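Local coordinates for Low molecular weight heat shock protein (Xanthomonas axonopodis pv. citri, PDB 3GLA) that probably acts as a small heat-shock chaperone of the alpha-crystallin family, keeping unfolding proteins from aggregating under stress, at residues 5-10 and 66-71; 15-20 and 89-94; 21-26 and 43-48; 75-80 and 95-100. One frame throughout, in Å; residues are numbered along the deposited sequence.

Contact 1: 5-10 and 66-71. With PO4 (phosphate ion), chain D.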
loop_
_atom_site.group_PDB
_atom_site.type_symbol
_atom_site.label_atom_id
_atom_site.label_comp_id
_atom_site.label_asym_id
_atom_site.label_seq_id
_atom_site.Cartn_x
_atom_site.Cartn_y
_atom_site.Cartn_z
ATOM N N PRO B 5 7.463 5.274 -1.260
ATOM C CA PRO B 5 6.216 4.923 -0.655
ATOM C C PRO B 5 5.623 6.185 -0.041
ATOM O O PRO B 5 6.285 6.913 0.623
ATOM C CB PRO B 5 6.572 3.938 0.468
ATOM C CG PRO B 5 7.984 3.722 0.321
ATOM C CD PRO B 5 8.602 4.525 -0.721
ATOM N N ARG B 6 4.347 6.370 -0.251
ATOM C CA ARG B 6 3.694 7.583 0.252
ATOM C C ARG B 6 3.414 7.547 1.705
ATOM O O ARG B 6 3.122 6.490 2.251
ATOM C CB ARG B 6 2.357 7.739 -0.485
ATOM C CG ARG B 6 2.700 8.166 -1.979
ATOM C CD ARG B 6 1.391 8.069 -2.780
ATOM N NE ARG B 6 1.757 8.627 -4.064
ATOM C CZ ARG B 6 1.648 9.881 -4.412
ATOM N NH1 ARG B 6 1.145 10.805 -3.678
ATOM N NH2 ARG B 6 2.104 10.168 -5.650
ATOM N N VAL B 7 3.560 8.680 2.359
ATOM C CA VAL B 7 3.463 8.753 3.829
ATOM C C VAL B 7 2.590 9.955 4.167
ATOM O O VAL B 7 2.586 11.003 3.445
ATOM C CB VAL B 7 4.846 9.056 4.303
ATOM C CG1 VAL B 7 4.858 9.549 5.672
ATOM C CG2 VAL B 7 5.693 7.757 4.119
ATOM N N ASP B 8 1.803 9.772 5.143
ATOM C CA ASP B 8 1.180 10.976 5.751
ATOM C C ASP B 8 1.779 11.137 7.114
ATOM O O ASP B 8 2.137 10.131 7.791
ATOM C CB ASP B 8 -0.299 10.725 5.981
ATOM C CG ASP B 8 -1.065 10.515 4.706
ATOM O OD1 ASP B 8 -0.584 10.860 3.654
ATOM O OD2 ASP B 8 -2.177 9.920 4.851
ATOM N N ILE B 9 1.840 12.385 7.565
ATOM C CA ILE B 9 2.404 12.572 8.917
ATOM C C ILE B 9 1.526 13.572 9.608
ATOM O O ILE B 9 1.151 14.600 9.012
ATOM C CB ILE B 9 3.762 13.190 8.820
ATOM C CG1 ILE B 9 4.691 12.251 8.079
ATOM C CG2 ILE B 9 4.327 13.526 10.304
ATOM C CD1 ILE B 9 6.162 12.785 7.853
ATOM N N LYS B 10 1.186 13.234 10.835
ATOM C CA LYS B 10 0.221 13.963 11.633
ATOM C C LYS B 10 0.886 14.292 12.931
ATOM O O LYS B 10 1.588 13.508 13.550
ATOM C CB LYS B 10 -0.993 13.086 11.894
ATOM C CG LYS B 10 -2.034 13.756 12.640
ATOM C CD LYS B 10 -3.055 12.711 13.044
ATOM C CE LYS B 10 -4.299 13.519 13.577
ATOM N NZ LYS B 10 -5.201 12.483 14.097
ATOM N N PHE B 66 13.497 1.167 -0.778
ATOM C CA PHE B 66 13.038 2.519 -0.551
ATOM C C PHE B 66 13.733 2.996 0.740
ATOM O O PHE B 66 14.199 2.201 1.533
ATOM C CB PHE B 66 11.496 2.582 -0.283
ATOM C CG PHE B 66 11.070 1.847 0.909
ATOM C CD1 PHE B 66 10.946 2.545 2.141
ATOM C CD2 PHE B 66 10.777 0.478 0.835
ATOM C CE1 PHE B 66 10.498 1.895 3.281
ATOM C CE2 PHE B 66 10.347 -0.221 2.020
ATOM C CZ PHE B 66 10.217 0.541 3.246
ATOM N N HIS B 67 13.826 4.308 0.852
ATOM C CA HIS B 67 14.340 4.891 2.067
ATOM C C HIS B 67 13.912 6.308 2.055
ATOM O O HIS B 67 14.203 7.063 1.134
ATOM C CB HIS B 67 15.822 4.799 1.924
ATOM C CG HIS B 67 16.565 5.300 3.080
ATOM N ND1 HIS B 67 15.992 5.698 4.270
ATOM C CD2 HIS B 67 17.907 5.363 3.274
ATOM C CE1 HIS B 67 16.952 6.055 5.129
ATOM N NE2 HIS B 67 18.103 5.848 4.552
ATOM N N ARG B 68 13.108 6.642 3.006
ATOM C CA ARG B 68 12.646 8.001 3.077
ATOM C C ARG B 68 13.022 8.413 4.523
ATOM O O ARG B 68 13.046 7.629 5.464
ATOM C CB ARG B 68 11.150 8.084 2.962
ATOM C CG ARG B 68 10.802 7.566 1.511
ATOM C CD ARG B 68 9.389 8.030 1.110
ATOM N NE ARG B 68 9.330 9.446 0.896
ATOM C CZ ARG B 68 8.156 10.100 0.912
ATOM N NH1 ARG B 68 7.003 9.487 1.236
ATOM N NH2 ARG B 68 8.166 11.387 0.702
ATOM N N ARG B 69 13.240 9.708 4.571
ATOM C CA ARG B 69 13.619 10.397 5.840
ATOM C C ARG B 69 12.712 11.506 6.036
ATOM O O ARG B 69 12.334 12.280 5.105
ATOM C CB ARG B 69 15.061 10.914 5.671
ATOM C CG ARG B 69 16.086 9.813 5.583
ATOM C CD ARG B 69 17.628 10.348 5.225
ATOM N NE ARG B 69 17.764 10.034 3.845
ATOM C CZ ARG B 69 18.475 9.114 3.246
ATOM N NH1 ARG B 69 19.461 8.423 3.811
ATOM N NH2 ARG B 69 18.249 8.993 1.975
ATOM N N PHE B 70 12.318 11.697 7.288
ATOM C CA PHE B 70 11.413 12.754 7.617
ATOM C C PHE B 70 11.962 13.472 8.859
ATOM O O PHE B 70 11.855 12.961 9.963
ATOM C CB PHE B 70 10.031 12.317 7.899
ATOM C CG PHE B 70 9.457 11.508 6.740
ATOM C CD1 PHE B 70 9.691 10.132 6.676
ATOM C CD2 PHE B 70 8.964 12.162 5.633
ATOM C CE1 PHE B 70 9.228 9.375 5.605
ATOM C CE2 PHE B 70 8.512 11.405 4.502
ATOM C CZ PHE B 70 8.648 10.005 4.525
ATOM N N ALA B 71 12.512 14.648 8.674
ATOM C CA ALA B 71 12.875 15.429 9.865
ATOM C C ALA B 71 11.572 15.768 10.590
ATOM O O ALA B 71 10.585 16.187 10.020
ATOM C CB ALA B 71 13.516 16.764 9.337
HETATM P P PO4 D . 3.139 6.504 -6.923
HETATM O O1 PO4 D . 4.346 6.355 -7.695
HETATM O O2 PO4 D . 2.440 5.065 -6.769
HETATM O O3 PO4 D . 3.445 6.910 -5.482
HETATM O O4 PO4 D . 2.042 7.321 -7.424
#
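Arg68 and Pro5 meet where strand 7-11 begins, beside the two facing sheets of the alpha-crystallin beta sandwich. Strand 7-10 belongs to one sheet and strand 66-71 to the other, and their axes pass 10.5 Å apart. Arg68 can be followed outward. Its CB leads toward segment 5-10, and Arg68 CD comes 3.3 Å from Pro5 O. The chain bends at chi3 (69°), which carries NE and CZ past the same oxygen. Arg68 NH1 then donates to Pro5 O at 2.7 Å, with a bent N-H...O angle of 134°. The same NH1 lies 3.6 Å from Val7 CG2. It also forms a salt bridge with Glu60 of the second subunit, so it ties the sandwich edge to the dimer interface. Phe70 CZ sits over the centre of one guanidinium face. Val7 CG1 lies over a face of the Phe70 ring, and Ile9 CD1 is 3.6 Å from Phe70 CD2. Pro5 packs on Phe66, with Pro5 CD 3.5 Å from Phe66 CB. The Arg6 side chain sets off away from strand 66-71. Arg6 NE of the second subunit donates a hydrogen bond to a phosphate ion, probably from the crystallisation liquor, and Arg6 NE of this chain donates to phosphate O3 at 2.8 Å.

Contact 2: 15-20 and 89-94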
loop_
_atom_site.group_PDB
_atom_site.type_symbol
_atom_site.label_atom_id
_atom_site.label_comp_id
_atom_site.label_asym_id
_atom_site.label_seq_id
_atom_site.Cartn_x
_atom_site.Cartn_y
_atom_site.Cartn_z
ATOM N N HIS B 15 1.831 13.051 20.272
ATOM C CA HIS B 15 2.591 12.123 19.424
ATOM C C HIS B 15 2.579 12.695 18.017
ATOM O O HIS B 15 1.707 13.529 17.650
ATOM C CB HIS B 15 1.885 10.800 19.222
ATOM C CG HIS B 15 1.730 9.988 20.433
ATOM N ND1 HIS B 15 2.637 9.002 20.805
ATOM C CD2 HIS B 15 0.728 9.962 21.344
ATOM C CE1 HIS B 15 2.216 8.443 21.925
ATOM N NE2 HIS B 15 1.064 9.004 22.275
ATOM N N PHE B 16 3.619 12.333 17.304
ATOM C CA PHE B 16 3.484 12.428 15.822
ATOM C C PHE B 16 3.089 11.012 15.341
ATOM O O PHE B 16 3.406 10.002 16.005
ATOM C CB PHE B 16 4.773 12.727 15.300
ATOM C CG PHE B 16 5.196 14.106 15.640
ATOM C CD1 PHE B 16 5.897 14.344 16.824
ATOM C CD2 PHE B 16 4.819 15.181 14.819
ATOM C CE1 PHE B 16 6.298 15.634 17.176
ATOM C CE2 PHE B 16 5.222 16.523 15.125
ATOM C CZ PHE B 16 5.961 16.754 16.340
ATOM N N VAL B 17 2.414 10.945 14.191
ATOM C CA VAL B 17 2.086 9.634 13.707
ATOM C C VAL B 17 2.477 9.694 12.209
ATOM O O VAL B 17 2.143 10.670 11.508
ATOM C CB VAL B 17 0.648 9.302 13.762
ATOM C CG1 VAL B 17 0.380 7.890 13.247
ATOM C CG2 VAL B 17 0.015 9.443 15.256
ATOM N N LEU B 18 3.228 8.686 11.768
ATOM C CA LEU B 18 3.517 8.614 10.354
ATOM C C LEU B 18 2.830 7.403 9.833
ATOM O O LEU B 18 2.858 6.332 10.458
ATOM C CB LEU B 18 4.975 8.515 10.160
ATOM C CG LEU B 18 5.456 8.486 8.714
ATOM C CD1 LEU B 18 6.936 9.166 8.628
ATOM C CD2 LEU B 18 5.401 6.972 8.166
ATOM N N TYR B 19 2.152 7.564 8.697
ATOM C CA TYR B 19 1.444 6.411 8.134
ATOM C C TYR B 19 2.089 6.206 6.785
ATOM O O TYR B 19 2.247 7.154 6.022
ATOM C CB TYR B 19 -0.011 6.767 7.858
ATOM C CG TYR B 19 -0.767 7.224 9.065
ATOM C CD1 TYR B 19 -1.422 6.322 9.862
ATOM C CD2 TYR B 19 -0.814 8.582 9.364
ATOM C CE1 TYR B 19 -2.157 6.775 11.005
ATOM C CE2 TYR B 19 -1.522 9.023 10.421
ATOM C CZ TYR B 19 -2.190 8.108 11.204
ATOM O OH TYR B 19 -2.831 8.642 12.330
ATOM N N ALA B 20 2.608 4.989 6.538
ATOM C CA ALA B 20 3.306 4.794 5.301
ATOM C C ALA B 20 2.616 3.692 4.537
ATOM O O ALA B 20 2.322 2.620 5.064
ATOM C CB ALA B 20 4.740 4.384 5.614
ATOM N N VAL B 89 -0.056 -0.882 5.596
ATOM C CA VAL B 89 0.227 0.464 6.060
ATOM C C VAL B 89 0.994 0.300 7.305
ATOM O O VAL B 89 0.661 -0.486 8.232
ATOM C CB VAL B 89 -1.086 1.243 6.389
ATOM C CG1 VAL B 89 -0.732 2.527 7.115
ATOM C CG2 VAL B 89 -1.849 1.462 5.104
ATOM N N LEU B 90 2.054 1.043 7.383
ATOM C CA LEU B 90 2.829 0.990 8.666
ATOM C C LEU B 90 2.531 2.265 9.382
ATOM O O LEU B 90 2.598 3.336 8.759
ATOM C CB LEU B 90 4.312 0.950 8.311
ATOM C CG LEU B 90 5.202 0.884 9.610
ATOM C CD1 LEU B 90 5.018 -0.441 10.248
ATOM C CD2 LEU B 90 6.657 1.022 9.220
ATOM N N GLU B 91 2.183 2.162 10.651
ATOM C CA GLU B 91 1.864 3.395 11.384
ATOM C C GLU B 91 2.915 3.514 12.414
ATOM O O GLU B 91 3.163 2.553 13.212
ATOM C CB GLU B 91 0.517 3.199 11.973
ATOM C CG GLU B 91 0.188 4.440 12.926
ATOM C CD GLU B 91 -1.220 4.342 13.469
ATOM O OE1 GLU B 91 -1.412 4.879 14.578
ATOM O OE2 GLU B 91 -2.056 3.721 12.849
ATOM N N ILE B 92 3.624 4.616 12.372
ATOM C CA ILE B 92 4.740 4.812 13.291
ATOM C C ILE B 92 4.292 5.887 14.229
ATOM O O ILE B 92 3.845 6.961 13.783
ATOM C CB ILE B 92 5.883 5.331 12.549
ATOM C CG1 ILE B 92 6.344 4.210 11.543
ATOM C CG2 ILE B 92 7.057 5.552 13.518
ATOM C CD1 ILE B 92 7.439 4.680 10.627
ATOM N N ARG B 93 4.452 5.637 15.560
ATOM C CA ARG B 93 4.016 6.676 16.495
ATOM C C ARG B 93 5.229 7.143 17.191
ATOM O O ARG B 93 6.088 6.375 17.621
ATOM C CB ARG B 93 3.019 6.135 17.509
ATOM C CG ARG B 93 1.754 5.678 16.846
ATOM C CD ARG B 93 0.631 5.474 17.844
ATOM N NE ARG B 93 -0.558 5.912 17.159
ATOM C CZ ARG B 93 -1.273 6.961 17.527
ATOM N NH1 ARG B 93 -2.340 7.304 16.806
ATOM N NH2 ARG B 93 -0.944 7.661 18.616
ATOM N N ILE B 94 5.374 8.462 17.300
ATOM C CA ILE B 94 6.574 9.035 17.823
ATOM C C ILE B 94 6.086 9.984 18.923
ATOM O O ILE B 94 5.458 10.967 18.688
ATOM C CB ILE B 94 7.298 9.842 16.853
ATOM C CG1 ILE B 94 7.686 9.000 15.579
ATOM C CG2 ILE B 94 8.642 10.366 17.417
ATOM C CD1 ILE B 94 6.597 9.324 14.463
#
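The guanidinium of Arg93 has Val17 CG2 over the centre of one face, 3.5 Å above the plane, and Glu91 OE1 in plane at its edge. Both strands belong to the antiparallel four-stranded sheet of the alpha-crystallin sandwich. On the same face of the sheet, the Tyr19 ring has Val17 CG1 over one face, offset toward the rim. Val17 therefore serves two flat groups with its two methyls. With CG1 anti to the backbone N (chi1 -179°), Val17 CG1 reaches Glu91 CG (3.5 Å) across the strands and also covers the Tyr19 ring, while CG2 goes to Arg93. Glu91 runs out extended alongside Tyr19, with Glu91 CD 3.6 Å from Tyr19 CE1. The bend of Arg93 at chi3 (143°) helps bring NE to Glu91 OE1. This salt bridge (Arg93 NE to Glu91 OE1, 2.9 Å) is nearly straight at 164°, which fixes how the guanidinium is turned.

The opposite face carries Phe16, Leu18, Ala20, Leu90, Ile92 and Ile94, and turns inward to Leu39 and Ile41 of the other sheet. Here Leu18 and Ile92 lie side by side (Leu18 CD2 to Ile92 CD1, 3.9 Å). Phe16-Ile94, Leu18-Ile92 and Ala20-Leu90 are the hydrogen-bonded pairs. In the middle one, Leu18 N donates to Ile92 O and Ile92 N donates to Leu18 O, each at 2.7 Å.

Contact 3: 21-26 and 43-48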
loop_
_atom_site.group_PDB
_atom_site.type_symbol
_atom_site.label_atom_id
_atom_site.label_comp_id
_atom_site.label_asym_id
_atom_site.label_seq_id
_atom_site.Cartn_x
_atom_site.Cartn_y
_atom_site.Cartn_z
ATOM N N ASP B 21 2.426 3.919 3.288
ATOM C CA ASP B 21 1.831 2.869 2.479
ATOM C C ASP B 21 3.002 2.035 1.967
ATOM O O ASP B 21 3.748 2.391 1.034
ATOM C CB ASP B 21 1.164 3.546 1.303
ATOM C CG ASP B 21 -0.268 3.953 1.630
ATOM O OD1 ASP B 21 -0.698 3.723 2.753
ATOM O OD2 ASP B 21 -0.851 4.592 0.731
ATOM N N LEU B 22 3.069 0.855 2.582
ATOM C CA LEU B 22 4.151 -0.091 2.243
ATOM C C LEU B 22 3.536 -1.413 1.904
ATOM O O LEU B 22 3.845 -2.418 2.533
ATOM C CB LEU B 22 5.105 -0.176 3.471
ATOM C CG LEU B 22 5.918 1.195 3.557
ATOM C CD1 LEU B 22 6.529 1.100 4.970
ATOM C CD2 LEU B 22 6.890 1.250 2.459
ATOM N N PRO B 23 2.731 -1.431 0.847
ATOM C CA PRO B 23 2.081 -2.722 0.554
ATOM C C PRO B 23 3.100 -3.754 0.095
ATOM O O PRO B 23 4.155 -3.476 -0.417
ATOM C CB PRO B 23 1.162 -2.361 -0.592
ATOM C CG PRO B 23 1.827 -1.176 -1.380
ATOM C CD PRO B 23 2.358 -0.376 -0.116
ATOM N N GLY B 24 2.846 -4.968 0.572
ATOM C CA GLY B 24 3.625 -6.072 0.014
ATOM C C GLY B 24 4.888 -6.346 0.823
ATOM O O GLY B 24 5.786 -7.054 0.303
ATOM N N ILE B 25 4.974 -5.755 2.013
ATOM C CA ILE B 25 6.116 -5.957 2.916
ATOM C C ILE B 25 5.585 -6.315 4.204
ATOM O O ILE B 25 4.741 -5.697 4.784
ATOM C CB ILE B 25 6.936 -4.659 3.091
ATOM C CG1 ILE B 25 7.421 -4.231 1.796
ATOM C CG2 ILE B 25 8.237 -5.074 3.885
ATOM C CD1 ILE B 25 8.318 -2.921 1.886
ATOM N N ASP B 26 6.145 -7.370 4.827
ATOM C CA ASP B 26 5.756 -7.569 6.186
ATOM C C ASP B 26 6.319 -6.446 7.104
ATOM O O ASP B 26 7.416 -6.044 6.877
ATOM C CB ASP B 26 6.361 -8.890 6.725
ATOM C CG ASP B 26 5.648 -10.120 6.164
ATOM O OD1 ASP B 26 6.410 -10.953 5.577
ATOM O OD2 ASP B 26 4.363 -10.216 6.320
ATOM N N GLY B 43 13.578 -0.120 3.446
ATOM C CA GLY B 43 13.265 -1.552 3.290
ATOM C C GLY B 43 13.267 -1.796 1.774
ATOM O O GLY B 43 13.829 -0.997 0.959
ATOM N N GLU B 44 12.653 -2.930 1.440
ATOM C CA GLU B 44 12.793 -3.389 0.021
ATOM C C GLU B 44 11.566 -4.199 -0.203
ATOM O O GLU B 44 11.065 -4.911 0.632
ATOM C CB GLU B 44 14.041 -4.214 -0.255
ATOM C CG GLU B 44 14.303 -4.596 -1.744
ATOM C CD GLU B 44 15.761 -4.435 -2.322
ATOM O OE1 GLU B 44 15.902 -4.797 -3.520
ATOM O OE2 GLU B 44 16.724 -3.954 -1.648
ATOM N N ARG B 45 10.998 -4.030 -1.380
ATOM C CA ARG B 45 9.931 -4.806 -1.664
ATOM C C ARG B 45 10.304 -5.587 -2.883
ATOM O O ARG B 45 10.865 -5.006 -3.780
ATOM C CB ARG B 45 8.857 -3.672 -2.091
ATOM C CG ARG B 45 7.748 -4.234 -2.771
ATOM C CD ARG B 45 6.720 -3.079 -3.175
ATOM N NE ARG B 45 5.593 -3.608 -3.467
ATOM C CZ ARG B 45 4.437 -3.069 -3.726
ATOM N NH1 ARG B 45 4.292 -2.159 -4.674
ATOM N NH2 ARG B 45 3.499 -3.853 -3.475
ATOM N N LYS B 46 9.982 -6.860 -2.955
ATOM C CA LYS B 46 10.110 -7.555 -4.203
ATOM C C LYS B 46 8.724 -7.433 -4.920
ATOM O O LYS B 46 7.762 -7.099 -4.279
ATOM C CB LYS B 46 10.302 -9.093 -4.000
ATOM C CG LYS B 46 11.653 -9.491 -3.188
ATOM C CD LYS B 46 12.847 -8.893 -3.840
ATOM C CE LYS B 46 14.163 -9.251 -2.978
ATOM N NZ LYS B 46 14.585 -8.073 -2.144
ATOM N N SER B 47 8.773 -7.721 -6.183
ATOM C CA SER B 47 7.498 -7.774 -6.909
ATOM C C SER B 47 7.534 -8.989 -7.758
ATOM O O SER B 47 8.502 -9.312 -8.441
ATOM C CB SER B 47 7.451 -6.585 -7.871
ATOM O OG SER B 47 6.196 -6.630 -8.553
ATOM N N GLU B 48 6.309 -9.493 -7.905
ATOM C CA GLU B 48 6.115 -10.530 -8.829
ATOM C C GLU B 48 6.424 -10.154 -10.220
ATOM O O GLU B 48 6.773 -11.048 -11.056
ATOM C CB GLU B 48 4.659 -10.991 -8.690
ATOM C CG GLU B 48 4.343 -11.412 -7.168
ATOM C CD GLU B 48 3.771 -10.166 -6.209
ATOM O OE1 GLU B 48 4.028 -8.888 -6.471
ATOM O OE2 GLU B 48 3.136 -10.431 -5.062
HETATM O O HOH W 1 8.451 -7.337 -0.590
#
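Gly24 O and Lys46 N are joined through one water. The water donates to Gly24 O at 2.8 Å and accepts from Lys46 N at 2.9 Å. This is the sound polar link between the two segments, since no direct hydrogen bond crosses. Gly24 sits in a type II beta turn from Leu22 to Ile25, in the loop that leaves strand 15-21 of the alpha-crystallin sandwich. Residues 43-45 end strand 38-45 of the other sheet. The water thus fastens the turn to the backbone just past that strand.

Arg45 reaches across to the turn. Its CG is anti to the backbone N (chi1 165°), and the chain stays extended to NE. This brings the guanidinium to Pro23, whose O stands over one face. Arg45 NH2 is 3.2 Å from Pro23 O, but the angle is too poor for a hydrogen bond. The negative carbonyl oxygen still lies close to the charged group, which is probably favourable. Pro23 CG also packs on the group, 3.8 Å from Arg45 NH2. The N-H groups are used in other directions. NH1 bonds to Arg62 O, and NH1 also makes a salt bridge with Asp21 of the second subunit. The reciprocal bridge joins Asp21 to Arg45 of the second subunit, so this arginine is part of the dimer interface.

Ile25 supplies the apolar part. Its side chain crosses that of Arg45 at the root, and Ile25 CD1 reaches Arg45 CB at 4.1 Å. The same methyl also meets the strand backbone, with Ile25 CD1 3.6 Å from Glu44 O.

Contact 4: 75-80 and 95-100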
loop_
_atom_site.group_PDB
_atom_site.type_symbol
_atom_site.label_atom_id
_atom_site.label_comp_id
_atom_site.label_asym_id
_atom_site.label_seq_id
_atom_site.Cartn_x
_atom_site.Cartn_y
_atom_site.Cartn_z
ATOM N N SER B 75 10.334 18.428 19.213
ATOM C CA SER B 75 9.535 17.813 20.224
ATOM C C SER B 75 9.433 16.274 20.105
ATOM O O SER B 75 9.059 15.569 21.017
ATOM C CB SER B 75 8.135 18.323 20.239
ATOM O OG SER B 75 7.395 18.034 18.989
ATOM N N ALA B 76 9.745 15.776 18.926
ATOM C CA ALA B 76 9.454 14.343 18.753
ATOM C C ALA B 76 10.531 13.586 19.516
ATOM O O ALA B 76 11.694 13.903 19.446
ATOM C CB ALA B 76 9.577 14.030 17.188
ATOM N N ASP B 77 10.141 12.509 20.136
ATOM C CA ASP B 77 11.140 11.754 20.915
ATOM C C ASP B 77 11.451 10.413 20.227
ATOM O O ASP B 77 10.649 9.525 20.282
ATOM C CB ASP B 77 10.389 11.452 22.197
ATOM C CG ASP B 77 11.288 10.776 23.242
ATOM O OD1 ASP B 77 10.781 10.704 24.388
ATOM O OD2 ASP B 77 12.388 10.319 22.926
ATOM N N ALA B 78 12.633 10.356 19.648
ATOM C CA ALA B 78 13.096 9.231 18.856
ATOM C C ALA B 78 13.100 7.979 19.663
ATOM O O ALA B 78 12.713 6.934 19.214
ATOM C CB ALA B 78 14.502 9.539 18.364
ATOM N N ASP B 79 13.334 8.142 20.952
ATOM C CA ASP B 79 13.493 6.910 21.718
ATOM C C ASP B 79 12.245 6.176 21.976
ATOM O O ASP B 79 12.328 4.996 22.438
ATOM C CB ASP B 79 14.193 7.305 23.083
ATOM C CG ASP B 79 15.535 7.861 22.868
ATOM O OD1 ASP B 79 16.149 8.500 23.779
ATOM O OD2 ASP B 79 16.231 7.671 21.799
ATOM N N GLY B 80 11.077 6.780 21.799
ATOM C CA GLY B 80 9.829 6.216 22.132
ATOM C C GLY B 80 9.035 5.662 20.986
ATOM O O GLY B 80 7.898 5.354 21.105
ATOM N N PRO B 95 6.387 9.631 20.172
ATOM C CA PRO B 95 5.832 10.494 21.221
ATOM C C PRO B 95 6.559 11.759 21.280
ATOM O O PRO B 95 7.695 11.894 20.818
ATOM C CB PRO B 95 6.138 9.672 22.509
ATOM C CG PRO B 95 7.249 8.776 22.163
ATOM C CD PRO B 95 7.148 8.456 20.653
ATOM N N LYS B 96 5.897 12.785 21.876
ATOM C CA LYS B 96 6.601 14.021 22.077
ATOM C C LYS B 96 7.270 14.026 23.461
ATOM O O LYS B 96 6.797 13.332 24.323
ATOM C CB LYS B 96 5.626 15.186 22.050
ATOM C CG LYS B 96 5.099 15.408 20.645
ATOM C CD LYS B 96 3.987 16.441 20.790
ATOM C CE LYS B 96 3.556 16.864 19.403
ATOM N NZ LYS B 96 2.567 17.977 19.496
ATOM N N ARG B 97 8.323 14.758 23.495
ATOM C CA ARG B 97 9.174 15.006 24.733
ATOM C C ARG B 97 8.288 15.842 25.599
ATOM O O ARG B 97 7.607 16.809 25.147
ATOM C CB ARG B 97 10.396 15.725 24.427
ATOM C CG ARG B 97 11.379 14.909 23.464
ATOM C CD ARG B 97 12.599 15.539 23.232
ATOM N NE ARG B 97 13.339 14.487 22.542
ATOM C CZ ARG B 97 14.115 13.524 23.105
ATOM N NH1 ARG B 97 14.698 12.607 22.272
ATOM N NH2 ARG B 97 14.415 13.484 24.441
ATOM N N PRO B 98 8.335 15.592 26.897
ATOM C CA PRO B 98 7.673 16.571 27.767
ATOM C C PRO B 98 8.288 17.966 27.499
ATOM O O PRO B 98 9.498 18.138 27.306
ATOM C CB PRO B 98 8.085 16.099 29.209
ATOM C CG PRO B 98 8.302 14.593 28.989
ATOM C CD PRO B 98 8.934 14.449 27.628
ATOM N N ALA B 99 7.480 18.988 27.768
ATOM C CA ALA B 99 7.996 20.421 27.624
ATOM C C ALA B 99 9.158 20.701 28.521
ATOM O O ALA B 99 9.186 20.214 29.609
ATOM C CB ALA B 99 6.923 21.327 27.943
ATOM N N ALA B 100 10.134 21.484 28.058
ATOM C CA ALA B 100 11.324 21.929 28.869
ATOM C C ALA B 100 11.037 22.742 30.148
ATOM O O ALA B 100 9.832 23.103 30.418
ATOM C CB ALA B 100 12.347 22.681 27.945
HETATM O O HOH W 2 14.394 12.634 19.302
HETATM O O HOH W 3 8.350 11.117 25.129
#
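A single beta bridge, Ala76 with Lys96, joins the loop before strand 82-86 to the chain just beyond strand 89-95, at one end of the alpha-crystallin sandwich. Two backbone hydrogen bonds flank it. Arg97 N donates to Ser75 O at 2.7 Å, and Asp77 N donates to Pro95 O at 2.6 Å. Both donors lie nearly on the line of the carbonyl bond they meet.

Asp77 is the hub of the side chains. Its CG is anti to the backbone N (chi1 -174°), which puts the carboxylate by Arg97. The two side chains cross at about a right angle. Asp77 OD2 lies over one guanidinium face, 3.3 Å from Arg97 NH1. This is a salt bridge of charge alone, because no N-H points at the oxygen. The same Asp77 OD2 accepts from Asp79 N at 3.1 Å and closes an Asx turn. Asp77 OD1 takes a hydrogen from a water that also donates to Lys96 O. A second water sits at the guanidinium edge. It accepts from Arg97 NH1 and Ala78 N, and donates to Ala76 O.

Pro95 CG and CD pack on Gly80, with Pro95 CD 3.2 Å from Gly80 O. Lys96 passes Ser75 (Lys96 CG to Ser75 OG, 3.9 Å) and sends NZ to a salt bridge with Glu11. Phe16 takes a cation-pi contact from it.

The backbone bonds therefore fix where the tail leaves the sheet. The Asp77-Arg97 pair, with the carboxylate oxygen over the guanidinium face and a separate water on each partner, lies at the surface and probably adds less binding than an in-plane salt bridge would.

How the contacts relate
Contacts 1 and 2 are neighbours, their centres 9 Å apart, because strands 7-11 and 15-21 lie side by side in the four-stranded sheet. Contact 2 stays within that sheet, whereas contact 1 crosses to strand 64-71 of the three-stranded one. Strand 64-71 also pairs with strand 38-45 of contact 3. Contacts 1 and 2 lie in the middle, and contacts 3 and 4 toward opposite ends, with nearest atoms about 17 Å apart. Contact 3 falls within the chain span of contacts 1 and 2. The segments of contact 2 alternate with those of contacts 1 and 4. Contacts 1, 2 and 3 touch the second subunit, so they lie where the dimer forms; contact 4 does not.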